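Long-range contacts in eukaryotic Translation Initiation 4E (Schistosoma mansoni, PDB 3HXI), which binds the 7-methylguanosine cap of messenger RNA and, as a translation initiation factor, probably brings capped messages to the ribosome: residues S110-D115 / R153-R158; W16-F21 / L64-S69. One frame throughout, in Å; residues are numbered along the deposited sequence. Where two conformers were deposited one is given.

How the interactions relate
Strand 11-21 comes first from the N terminus, and interaction 2 closes the loop that holds strand 33-41 and helix 42-50 by laying 64-69 antiparallel against 16-21. The chain then runs through helix 96-108 into 110-115, where interaction 1 opens, and it closes on helix 145-159. The two loops follow in series, without nesting or crossing. This cap-binding fold thus offers one example each of two ways to join distant parts of a chain: interaction 2 knits the sheet beside the cap pocket by strand pairing, whereas interaction 1 ties the loop between helices 96-108 and 115-120 to helix 145-159 through a salt-bridge network, next to the bound peptide.

Interaction 1. Residues S110-D115 / R153-R158; sequences SDWDTD and RRIKER
Where helix 96-108 ends in a Schellman motif at Ser110, the following loop is fastened to helix 145-159 by two arginines of the helix, Arg154 and Arg158, which reach Asp111 and Asp113. Arg154 does most of the gripping. Its NH1 donates to Asp111 O at 2.9 Å, the oxygen lying in the guanidinium plane, while NH2 forms a salt bridge with Asp113 OD1 at 2.9 Å. NH1 also donates to that OD1, at a longer 3.3 Å, and both nitrogens come from the same face of a carboxylate turned 74° from the guanidinium. With CG anti to the backbone N (chi1 176°), that carbon rests 3.8 Å from Trp112 CE3; bends at chi2 and chi3 then bring the guanidinium round to the loop.

The loop makes an inverse gamma turn centred on Asp111, and three residues later Thr114 N-caps helix 115-120; this region borders the bound 4E-BP peptide, to which Trp112 O and Ser110 OG are hydrogen-bonded. Within the helix, Arg154 NE donates to Glu157 OE1 at 3.2 Å, so all three guanidinium nitrogens are engaged and its rotation is fixed. Arg158 lays one guanidinium face on Arg154 CD, and its NH2 makes a salt bridge to Asp111 OD2, 3.3 Å away, from above the carboxylate plane.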
ATOM      1  N   SER A 110      11.992   2.228   1.429  1.00 18.58           N
ATOM      2  CA  SER A 110      11.952   2.645   2.844  1.00 19.49           C
ATOM      3  C   SER A 110      12.357   4.109   3.023  1.00 21.48           C
ATOM      4  O   SER A 110      13.177   4.432   3.885  1.00 23.03           O
ATOM      5  CB  SER A 110      12.835   1.729   3.716  1.00 20.67           C
ATOM      6  OG  SER A 110      12.605   1.960   5.105  1.00 19.86           O
ATOM      7  N   ASP A 111      11.773   4.999   2.224  1.00 21.79           N
ATOM      8  CA  ASP A 111      12.223   6.395   2.203  1.00 22.78           C
ATOM      9  C   ASP A 111      11.493   7.251   3.245  1.00 22.63           C
ATOM     10  O   ASP A 111      10.918   8.295   2.928  1.00 23.64           O
ATOM     11  CB  ASP A 111      12.142   7.012   0.795  1.00 22.46           C
ATOM     12  CG  ASP A 111      13.046   8.222   0.652  1.00 24.25           C
ATOM     13  OD1 ASP A 111      14.006   8.320   1.448  1.00 25.69           O
ATOM     14  OD2 ASP A 111      12.805   9.063  -0.238  1.00 24.33           O
ATOM     15  N   TRP A 112      11.510   6.755   4.482  1.00 22.72           N
ATOM     16  CA  TRP A 112      10.921   7.407   5.649  1.00 23.02           C
ATOM     17  C   TRP A 112      12.080   8.019   6.395  1.00 23.86           C
ATOM     18  O   TRP A 112      13.188   7.505   6.317  1.00 24.59           O
ATOM     19  CB  TRP A 112      10.246   6.370   6.570  1.00 21.48           C
ATOM     20  CG  TRP A 112       9.326   5.451   5.828  1.00 20.22           C
ATOM     21  CD1 TRP A 112       9.595   4.173   5.411  1.00 18.63           C
ATOM     22  CD2 TRP A 112       8.006   5.754   5.364  1.00 20.24           C
ATOM     23  NE1 TRP A 112       8.516   3.658   4.743  1.00 18.80           N
ATOM     24  CE2 TRP A 112       7.528   4.603   4.687  1.00 19.14           C
ATOM     25  CE3 TRP A 112       7.175   6.880   5.461  1.00 17.66           C
ATOM     26  CZ2 TRP A 112       6.252   4.545   4.099  1.00 18.63           C
ATOM     27  CZ3 TRP A 112       5.905   6.829   4.867  1.00 19.34           C
ATOM     28  CH2 TRP A 112       5.452   5.661   4.210  1.00 19.17           C
ATOM     29  N   ASP A 113      11.822   9.088   7.139  1.00 24.54           N
ATOM     30  CA  ASP A 113      12.885   9.746   7.897  1.00 26.14           C
ATOM     31  C   ASP A 113      13.533   8.833   8.953  1.00 26.88           C
ATOM     32  O   ASP A 113      14.763   8.855   9.118  1.00 27.79           O
ATOM     33  CB  ASP A 113      12.383  11.058   8.510  1.00 26.17           C
ATOM     34  CG  ASP A 113      12.152  12.163   7.463  1.00 29.63           C
ATOM     35  OD1 ASP A 113      12.723  12.093   6.348  1.00 33.14           O
ATOM     36  OD2 ASP A 113      11.402  13.125   7.764  1.00 33.57           O
ATOM     37  N   THR A 114      12.722   8.011   9.626  1.00 26.61           N
ATOM     38  CA  THR A 114      13.152   7.257  10.807  1.00 27.06           C
ATOM     39  C   THR A 114      12.899   5.757  10.685  1.00 26.73           C
ATOM     40  O   THR A 114      11.961   5.338  10.006  1.00 27.07           O
ATOM     41  CB  THR A 114      12.435   7.778  12.081  1.00 26.87           C
ATOM     42  OG1 THR A 114      11.053   7.429  12.020  1.00 27.17           O
ATOM     43  CG2 THR A 114      12.532   9.293  12.188  1.00 29.39           C
ATOM     44  N   ASP A 115      13.729   4.955  11.361  1.00 26.32           N
ATOM     45  CA  ASP A 115      13.555   3.502  11.439  1.00 26.60           C
ATOM     46  C   ASP A 115      12.167   3.159  11.951  1.00 26.71           C
ATOM     47  O   ASP A 115      11.535   2.229  11.462  1.00 27.06           O
ATOM     48  CB  ASP A 115      14.611   2.851  12.356  1.00 26.29           C
ATOM     49  CG  ASP A 115      16.039   2.946  11.800  1.00 28.05           C
ATOM     50  OD1 ASP A 115      16.241   3.458  10.665  1.00 27.68           O
ATOM     51  OD2 ASP A 115      16.980   2.530  12.529  1.00 29.09           O
ATOM     52  N   ARG A 153       1.953  12.240   6.454  1.00 19.31           N
ATOM     53  CA  ARG A 153       2.512  13.447   5.850  0.50 19.55           C
ATOM     54  C   ARG A 153       3.445  13.121   4.684  1.00 19.02           C
ATOM     55  O   ARG A 153       3.343  13.743   3.615  1.00 18.58           O
ATOM     56  CB  ARG A 153       3.196  14.325   6.910  0.50 19.21           C
ATOM     57  CG  ARG A 153       2.185  15.078   7.780  0.50 21.03           C
ATOM     58  CD  ARG A 153       2.821  16.069   8.745  0.50 21.48           C
ATOM     59  NE  ARG A 153       3.072  15.471  10.057  0.50 26.40           N
ATOM     60  CZ  ARG A 153       4.258  15.053  10.490  0.50 26.47           C
ATOM     61  NH1 ARG A 153       4.358  14.524  11.694  0.50 25.95           N
ATOM     62  NH2 ARG A 153       5.347  15.166   9.732  0.50 29.53           N
ATOM     63  N   ARG A 154       4.312  12.134   4.872  1.00 19.22           N
ATOM     64  CA  ARG A 154       5.244  11.686   3.822  1.00 18.81           C
ATOM     65  C   ARG A 154       4.526  11.093   2.603  1.00 18.84           C
ATOM     66  O   ARG A 154       4.951  11.319   1.469  1.00 18.54           O
ATOM     67  CB  ARG A 154       6.268  10.697   4.419  1.00 19.90           C
ATOM     68  CG  ARG A 154       7.270  10.048   3.439  1.00 20.54           C
ATOM     69  CD  ARG A 154       8.167  11.045   2.694  1.00 25.22           C
ATOM     70  NE  ARG A 154       8.727  12.092   3.551  1.00 24.84           N
ATOM     71  CZ  ARG A 154       9.887  12.008   4.206  1.00 29.36           C
ATOM     72  NH1 ARG A 154      10.643  10.923   4.112  1.00 26.95           N
ATOM     73  NH2 ARG A 154      10.304  13.031   4.957  1.00 30.03           N
ATOM     74  N   ILE A 155       3.457  10.323   2.839  1.00 17.54           N
ATOM     75  CA  ILE A 155       2.636   9.771   1.744  1.00 17.80           C
ATOM     76  C   ILE A 155       2.082  10.918   0.887  1.00 18.07           C
ATOM     77  O   ILE A 155       2.134  10.863  -0.357  1.00 17.10           O
ATOM     78  CB  ILE A 155       1.471   8.908   2.285  1.00 17.90           C
ATOM     79  CG1 ILE A 155       1.984   7.603   2.899  1.00 17.01           C
ATOM     80  CG2 ILE A 155       0.453   8.540   1.175  1.00 19.00           C
ATOM     81  CD1 ILE A 155       0.874   6.762   3.598  1.00 18.07           C
ATOM     82  N   LYS A 156       1.541  11.949   1.543  1.00 17.89           N
ATOM     83  CA  LYS A 156       0.928  13.068   0.817  1.00 20.22           C
ATOM     84  C   LYS A 156       1.963  13.785  -0.021  1.00 20.75           C
ATOM     85  O   LYS A 156       1.692  14.174  -1.164  1.00 22.43           O
ATOM     86  CB  LYS A 156       0.251  14.075   1.757  1.00 21.76           C
ATOM     87  CG  LYS A 156      -0.889  13.506   2.558  1.00 23.32           C
ATOM     88  CD  LYS A 156      -1.857  14.593   3.021  1.00 30.05           C
ATOM     89  CE  LYS A 156      -2.839  14.985   1.920  1.00 32.62           C
ATOM     90  NZ  LYS A 156      -3.520  16.253   2.284  1.00 34.21           N
ATOM     91  N   GLU A 157       3.156  13.947   0.543  1.00 20.65           N
ATOM     92  CA  GLU A 157       4.254  14.605  -0.171  1.00 21.00           C
ATOM     93  C   GLU A 157       4.617  13.813  -1.407  1.00 20.00           C
ATOM     94  O   GLU A 157       4.620  14.349  -2.507  1.00 19.49           O
ATOM     95  CB  GLU A 157       5.467  14.771   0.732  1.00 21.03           C
ATOM     96  CG  GLU A 157       5.278  15.839   1.797  1.00 26.97           C
ATOM     97  CD  GLU A 157       6.326  15.784   2.902  1.00 32.64           C
ATOM     98  OE1 GLU A 157       7.161  14.847   2.905  1.00 33.36           O
ATOM     99  OE2 GLU A 157       6.309  16.679   3.780  1.00 36.33           O
ATOM    100  N   ARG A 158       4.867  12.519  -1.230  1.00 19.32           N
ATOM    101  CA  ARG A 158       5.378  11.707  -2.322  1.00 19.75           C
ATOM    102  C   ARG A 158       4.331  11.496  -3.409  1.00 19.30           C
ATOM    103  O   ARG A 158       4.667  11.437  -4.595  1.00 19.89           O
ATOM    104  CB  ARG A 158       5.925  10.363  -1.818  1.00 19.36           C
ATOM    105  CG  ARG A 158       7.199  10.469  -0.996  1.00 21.37           C
ATOM    106  CD  ARG A 158       8.436  10.846  -1.824  1.00 24.31           C
ATOM    107  NE  ARG A 158       9.612  10.844  -0.950  1.00 28.24           N
ATOM    108  CZ  ARG A 158       9.984  11.847  -0.142  1.00 28.89           C
ATOM    109  NH1 ARG A 158       9.298  12.988  -0.082  1.00 27.37           N
ATOM    110  NH2 ARG A 158      11.058  11.704   0.622  1.00 30.66           N
TER

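Interaction 2. Residues W16-F21 / L64-S69; sequences WSYYLF and LYMFKS. With GTG (7-methyl-guanosine-5'-triphosphate-5'-guanosine), chain C.
The indole of Trp16 lies between two aliphatic groups of the partner strand: Met66 CE sits over one face, 4.0 Å from the centroid of the six-membered ring, and Lys68 CG over the opposite face, at 3.8 Å. Both are CH-pi contacts offset toward the rim, and Met66 SD adds an oblique Met-aromatic contact. Met66 is extended until its chain bends at chi3 (76°), which turns the methyl over the ring; Lys68 runs alongside the indole, its NZ bonded to Asp118 O. The Tyr19 ring takes Tyr65 O at its edge.

The backbones of 16-21 and 64-68 pair as antiparallel neighbours in the curved eIF4E sheet. Ser17 and Phe67 form one hydrogen-bonded pair, Tyr19 and Tyr65 the next; Ser17 N reaches Phe67 O at 2.8 Å, and Tyr19 N reaches Tyr65 O at 2.8 Å. On the face that carries Tyr18, Leu20 CD2 meets Leu64 CD2 at 3.7 Å, and Tyr18 OH is hydrogen-bonded to Trp100 NE1 of helix 96-108. Water 1 joins Ser17 OG, itself bonded to Thr38, to Ser69 O.

At the pocket end, Phe21 CE2 approaches GTG O4E at 3.5 Å. Tyr65 OH lies 3.9 Å from GTG C7X, the cap methyl. Phe21 follows directly on the ladder and Tyr65 sits within it, consistent with strand pairing setting where both rings stand against the ligand, which they meet by van der Waals contact.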
ATOM      1  N   TRP A  16       9.167  -8.405   0.093  1.00 17.94           N
ATOM      2  CA  TRP A  16       7.759  -8.057  -0.138  1.00 18.56           C
ATOM      3  C   TRP A  16       7.085  -9.111  -0.979  1.00 18.63           C
ATOM      4  O   TRP A  16       7.716  -9.732  -1.841  1.00 19.20           O
ATOM      5  CB  TRP A  16       7.644  -6.701  -0.866  1.00 18.92           C
ATOM      6  CG  TRP A  16       8.240  -5.574  -0.130  1.00 17.24           C
ATOM      7  CD1 TRP A  16       9.548  -5.179  -0.162  1.00 16.95           C
ATOM      8  CD2 TRP A  16       7.564  -4.655   0.739  1.00 18.99           C
ATOM      9  NE1 TRP A  16       9.739  -4.101   0.665  1.00 17.63           N
ATOM     10  CE2 TRP A  16       8.537  -3.748   1.223  1.00 16.37           C
ATOM     11  CE3 TRP A  16       6.237  -4.518   1.166  1.00 16.40           C
ATOM     12  CZ2 TRP A  16       8.229  -2.715   2.112  1.00 17.34           C
ATOM     13  CZ3 TRP A  16       5.920  -3.475   2.043  1.00 18.93           C
ATOM     14  CH2 TRP A  16       6.916  -2.593   2.514  1.00 16.29           C
ATOM     15  N   SER A  17       5.788  -9.296  -0.746  1.00 17.93           N
ATOM     16  CA  SER A  17       4.989 -10.160  -1.604  1.00 18.67           C
ATOM     17  C   SER A  17       3.846  -9.383  -2.255  1.00 18.50           C
ATOM     18  O   SER A  17       3.313  -8.433  -1.673  1.00 17.84           O
ATOM     19  CB  SER A  17       4.476 -11.366  -0.834  1.00 18.21           C
ATOM     20  OG  SER A  17       5.580 -12.170  -0.438  1.00 19.82           O
ATOM     21  N   TYR A  18       3.511  -9.780  -3.476  1.00 18.04           N
ATOM     22  CA  TYR A  18       2.561  -9.049  -4.298  1.00 18.09           C
ATOM     23  C   TYR A  18       1.384  -9.962  -4.602  1.00 18.44           C
ATOM     24  O   TYR A  18       1.555 -11.115  -5.046  1.00 18.39           O
ATOM     25  CB  TYR A  18       3.251  -8.613  -5.585  1.00 17.63           C
ATOM     26  CG  TYR A  18       2.659  -7.420  -6.314  1.00 18.79           C
ATOM     27  CD1 TYR A  18       1.840  -7.603  -7.427  1.00 21.40           C
ATOM     28  CD2 TYR A  18       2.977  -6.105  -5.937  1.00 21.10           C
ATOM     29  CE1 TYR A  18       1.331  -6.513  -8.135  1.00 20.01           C
ATOM     30  CE2 TYR A  18       2.457  -5.006  -6.633  1.00 20.81           C
ATOM     31  CZ  TYR A  18       1.642  -5.230  -7.743  1.00 18.93           C
ATOM     32  OH  TYR A  18       1.128  -4.172  -8.466  1.00 19.01           O
ATOM     33  N   TYR A  19       0.184  -9.452  -4.367  1.00 17.70           N
ATOM     34  CA  TYR A  19      -1.008 -10.266  -4.506  1.00 17.95           C
ATOM     35  C   TYR A  19      -2.027  -9.596  -5.390  1.00 17.82           C
ATOM     36  O   TYR A  19      -2.103  -8.365  -5.445  1.00 17.98           O
ATOM     37  CB  TYR A  19      -1.682 -10.472  -3.136  1.00 19.06           C
ATOM     38  CG  TYR A  19      -0.820 -11.043  -2.046  1.00 19.25           C
ATOM     39  CD1 TYR A  19      -0.953 -12.372  -1.669  1.00 19.22           C
ATOM     40  CD2 TYR A  19       0.110 -10.243  -1.357  1.00 19.60           C
ATOM     41  CE1 TYR A  19      -0.174 -12.917  -0.648  1.00 20.41           C
ATOM     42  CE2 TYR A  19       0.893 -10.774  -0.339  1.00 17.46           C
ATOM     43  CZ  TYR A  19       0.751 -12.112   0.004  1.00 21.49           C
ATOM     44  OH  TYR A  19       1.521 -12.652   1.008  1.00 21.89           O
ATOM     45  N   LEU A  20      -2.818 -10.429  -6.071  1.00 17.27           N
ATOM     46  CA  LEU A  20      -4.013  -9.990  -6.788  1.00 17.60           C
ATOM     47  C   LEU A  20      -5.241 -10.493  -6.086  1.00 17.74           C
ATOM     48  O   LEU A  20      -5.337 -11.677  -5.762  1.00 18.14           O
ATOM     49  CB  LEU A  20      -4.019 -10.558  -8.220  1.00 17.07           C
ATOM     50  CG  LEU A  20      -2.687 -10.521  -8.972  1.00 20.17           C
ATOM     51  CD1 LEU A  20      -2.844 -11.153 -10.358  1.00 21.95           C
ATOM     52  CD2 LEU A  20      -2.126  -9.087  -9.091  1.00 25.00           C
ATOM     53  N   PHE A  21      -6.190  -9.591  -5.854  1.00 18.12           N
ATOM     54  CA  PHE A  21      -7.512  -9.969  -5.373  1.00 18.76           C
ATOM     55  C   PHE A  21      -8.464 -10.078  -6.563  1.00 20.47           C
ATOM     56  O   PHE A  21      -8.727  -9.096  -7.236  1.00 19.71           O
ATOM     57  CB  PHE A  21      -8.056  -8.933  -4.364  1.00 19.51           C
ATOM     58  CG  PHE A  21      -9.452  -9.239  -3.908  1.00 17.58           C
ATOM     59  CD1 PHE A  21      -9.665  -9.994  -2.764  1.00 17.06           C
ATOM     60  CD2 PHE A  21     -10.548  -8.826  -4.656  1.00 19.97           C
ATOM     61  CE1 PHE A  21     -10.952 -10.317  -2.357  1.00 19.15           C
ATOM     62  CE2 PHE A  21     -11.839  -9.134  -4.250  1.00 21.72           C
ATOM     63  CZ  PHE A  21     -12.040  -9.906  -3.108  1.00 19.70           C
ATOM     64  N   LEU A  64      -4.875  -4.838  -5.976  1.00 19.49           N
ATOM     65  CA  LEU A  64      -3.458  -5.153  -5.847  1.00 18.84           C
ATOM     66  C   LEU A  64      -3.037  -4.901  -4.399  1.00 19.22           C
ATOM     67  O   LEU A  64      -3.355  -3.848  -3.827  1.00 17.53           O
ATOM     68  CB  LEU A  64      -2.631  -4.256  -6.764  1.00 18.56           C
ATOM     69  CG  LEU A  64      -3.070  -4.144  -8.226  1.00 20.45           C
ATOM     70  CD1 LEU A  64      -2.221  -3.070  -8.950  1.00 20.28           C
ATOM     71  CD2 LEU A  64      -2.966  -5.507  -8.907  1.00 19.64           C
ATOM     72  N   TYR A  65      -2.334  -5.876  -3.822  1.00 18.44           N
ATOM     73  CA  TYR A  65      -1.834  -5.795  -2.439  1.00 17.35           C
ATOM     74  C   TYR A  65      -0.333  -6.022  -2.441  1.00 18.25           C
ATOM     75  O   TYR A  65       0.135  -7.024  -3.010  1.00 17.80           O
ATOM     76  CB  TYR A  65      -2.482  -6.892  -1.569  1.00 18.48           C
ATOM     77  CG  TYR A  65      -3.928  -6.640  -1.160  1.00 16.26           C
ATOM     78  CD1 TYR A  65      -4.238  -6.246   0.157  1.00 16.78           C
ATOM     79  CD2 TYR A  65      -4.982  -6.787  -2.081  1.00 18.91           C
ATOM     80  CE1 TYR A  65      -5.557  -6.002   0.544  1.00 18.91           C
ATOM     81  CE2 TYR A  65      -6.308  -6.548  -1.703  1.00 15.97           C
ATOM     82  CZ  TYR A  65      -6.586  -6.156  -0.383  1.00 18.28           C
ATOM     83  OH  TYR A  65      -7.888  -5.891   0.022  1.00 19.35           O
ATOM     84  N   MET A  66       0.423  -5.127  -1.802  1.00 16.50           N
ATOM     85  CA  MET A  66       1.866  -5.360  -1.623  1.00 18.49           C
ATOM     86  C   MET A  66       2.230  -5.259  -0.147  1.00 17.51           C
ATOM     87  O   MET A  66       2.094  -4.183   0.456  1.00 16.87           O
ATOM     88  CB  MET A  66       2.728  -4.403  -2.450  1.00 17.24           C
ATOM     89  CG  MET A  66       4.243  -4.707  -2.321  1.00 22.30           C
ATOM     90  SD  MET A  66       5.354  -3.406  -2.894  1.00 21.87           S
ATOM     91  CE  MET A  66       5.218  -2.232  -1.534  1.00 22.62           C
ATOM     92  N   PHE A  67       2.666  -6.385   0.424  1.00 16.86           N
ATOM     93  CA  PHE A  67       2.915  -6.500   1.862  1.00 17.41           C
ATOM     94  C   PHE A  67       4.288  -7.091   2.178  1.00 17.89           C
ATOM     95  O   PHE A  67       4.777  -7.934   1.433  1.00 17.09           O
ATOM     96  CB  PHE A  67       1.807  -7.358   2.505  1.00 18.17           C
ATOM     97  CG  PHE A  67       0.572  -6.560   2.849  1.00 16.62           C
ATOM     98  CD1 PHE A  67       0.250  -6.279   4.174  1.00 15.85           C
ATOM     99  CD2 PHE A  67      -0.240  -6.047   1.838  1.00 15.22           C
ATOM    100  CE1 PHE A  67      -0.887  -5.490   4.498  1.00 17.40           C
ATOM    101  CE2 PHE A  67      -1.377  -5.258   2.150  1.00 14.06           C
ATOM    102  CZ  PHE A  67      -1.691  -4.986   3.480  1.00 16.64           C
ATOM    103  N   LYS A  68       4.903  -6.666   3.284  1.00 18.82           N
ATOM    104  CA  LYS A  68       6.141  -7.306   3.749  1.00 19.15           C
ATOM    105  C   LYS A  68       5.832  -8.787   3.808  1.00 20.19           C
ATOM    106  O   LYS A  68       4.762  -9.173   4.309  1.00 20.34           O
ATOM    107  CB  LYS A  68       6.595  -6.756   5.121  1.00 19.19           C
ATOM    108  CG  LYS A  68       7.023  -5.306   5.046  1.00 18.64           C
ATOM    109  CD  LYS A  68       7.714  -4.799   6.292  1.00 21.07           C
ATOM    110  CE  LYS A  68       8.092  -3.332   6.157  1.00 21.43           C
ATOM    111  NZ  LYS A  68       8.540  -2.798   7.464  1.00 23.69           N
ATOM    112  N   SER A  69       6.752  -9.611   3.278  1.00 21.35           N
ATOM    113  CA  SER A  69       6.497 -11.034   3.019  0.50 21.34           C
ATOM    114  C   SER A  69       5.953 -11.836   4.205  1.00 22.15           C
ATOM    115  O   SER A  69       5.189 -12.780   4.022  1.00 23.08           O
ATOM    116  CB  SER A  69       7.761 -11.715   2.478  0.50 21.48           C
ATOM    117  OG  SER A  69       8.837 -11.581   3.387  0.50 19.88           O
TER
HETATM  118  PA  GTG C 501     -13.448  -3.525   0.281  1.00 21.25           P
HETATM  119  O1A GTG C 501     -13.209  -4.202  -1.041  1.00 20.05           O
HETATM  120  O2A GTG C 501     -12.335  -2.827   1.033  1.00 23.21           O
HETATM  121  O3A GTG C 501     -14.685  -2.502   0.233  1.00 21.39           O
HETATM  122  PB  GTG C 501     -15.470  -1.915  -1.019  1.00 22.28           P
HETATM  123  O1B GTG C 501     -14.527  -1.281  -2.012  1.00 21.88           O
HETATM  124  O2B GTG C 501     -16.604  -1.085  -0.425  1.00 20.60           O
HETATM  125  O3B GTG C 501     -16.137  -3.256  -1.604  1.00 20.52           O
HETATM  126  N9A GTG C 501     -12.682  -7.734   3.508  1.00 21.80           N
HETATM  127  C8A GTG C 501     -11.864  -6.744   3.134  1.00 20.77           C
HETATM  128  N7A GTG C 501     -10.673  -6.909   3.752  1.00 20.35           N
HETATM  129  C7X GTG C 501      -9.519  -5.995   3.569  1.00 20.75           C
HETATM  130  C5A GTG C 501     -10.764  -8.005   4.509  1.00 20.56           C
HETATM  131  C6A GTG C 501      -9.836  -8.628   5.352  1.00 22.64           C
HETATM  132  O6A GTG C 501      -8.673  -8.196   5.526  1.00 20.99           O
HETATM  133  N1A GTG C 501     -10.236  -9.739   6.019  1.00 22.15           N
HETATM  134  C2A GTG C 501     -11.502 -10.234   5.838  1.00 22.57           C
HETATM  135  N2A GTG C 501     -11.921 -11.338   6.483  1.00 22.37           N
HETATM  136  N3A GTG C 501     -12.391  -9.630   5.018  1.00 21.59           N
HETATM  137  C4A GTG C 501     -12.025  -8.523   4.348  1.00 21.15           C
HETATM  138  O5D GTG C 501     -13.982  -4.651   1.258  1.00 21.02           O
HETATM  139  C5D GTG C 501     -15.148  -5.383   0.896  1.00 20.59           C
HETATM  140  C4D GTG C 501     -15.384  -6.478   1.912  1.00 21.64           C
HETATM  141  O4D GTG C 501     -14.331  -7.426   1.807  1.00 20.99           O
HETATM  142  C3D GTG C 501     -15.356  -6.001   3.350  1.00 23.31           C
HETATM  143  O3D GTG C 501     -16.609  -5.439   3.736  1.00 22.81           O
HETATM  144  C2D GTG C 501     -15.027  -7.280   4.083  1.00 23.34           C
HETATM  145  O2D GTG C 501     -16.216  -8.069   4.242  1.00 23.97           O
HETATM  146  C1D GTG C 501     -14.088  -7.973   3.103  1.00 22.42           C
HETATM  147  PG  GTG C 501     -16.924  -3.425  -2.995  1.00 21.25           P
HETATM  148  O1G GTG C 501     -16.607  -2.352  -3.988  1.00 21.42           O
HETATM  149  O2G GTG C 501     -18.373  -3.749  -2.678  1.00 22.85           O
HETATM  150  O5E GTG C 501     -16.248  -4.793  -3.500  1.00 22.25           O
HETATM  151  C5E GTG C 501     -14.907  -4.794  -3.985  1.00 20.85           C
HETATM  152  C4E GTG C 501     -14.543  -6.175  -4.488  1.00 22.56           C
HETATM  153  O4E GTG C 501     -14.582  -7.091  -3.389  1.00 21.11           O
HETATM  154  C3E GTG C 501     -15.529  -6.715  -5.508  1.00 23.30           C
HETATM  155  O3E GTG C 501     -14.805  -7.630  -6.347  1.00 24.31           O
HETATM  156  C2E GTG C 501     -16.526  -7.517  -4.684  1.00 22.62           C
HETATM  157  O2E GTG C 501     -17.171  -8.556  -5.440  1.00 22.59           O
HETATM  158  C1E GTG C 501     -15.597  -8.087  -3.622  1.00 24.52           C
HETATM  159  N9B GTG C 501     -16.181  -8.401  -2.303  1.00 24.29           N
HETATM  160  C8B GTG C 501     -16.763  -7.271  -1.618  1.00 26.24           C
HETATM  161  N7B GTG C 501     -17.186  -7.894  -0.367  1.00 26.72           N
HETATM  162  C5B GTG C 501     -16.815  -9.209  -0.395  1.00 26.85           C
HETATM  163  C6B GTG C 501     -16.956 -10.319   0.564  1.00 27.70           C
HETATM  164  O6B GTG C 501     -17.523 -10.078   1.664  1.00 26.90           O
HETATM  165  N1B GTG C 501     -16.482 -11.545   0.201  1.00 26.77           N
HETATM  166  C2B GTG C 501     -15.869 -11.761  -1.014  1.00 27.23           C
HETATM  167  N2B GTG C 501     -15.394 -12.985  -1.355  1.00 26.10           N
HETATM  168  N3B GTG C 501     -15.706 -10.781  -1.936  1.00 26.54           N
HETATM  169  C4B GTG C 501     -16.140  -9.534  -1.664  1.00 25.36           C
HETATM  170  O   HOH W   1       5.214 -14.128   1.339  1.00 27.92           O
HETATM  171  O   HOH W   2       2.939 -10.881   2.431  1.00 26.34           O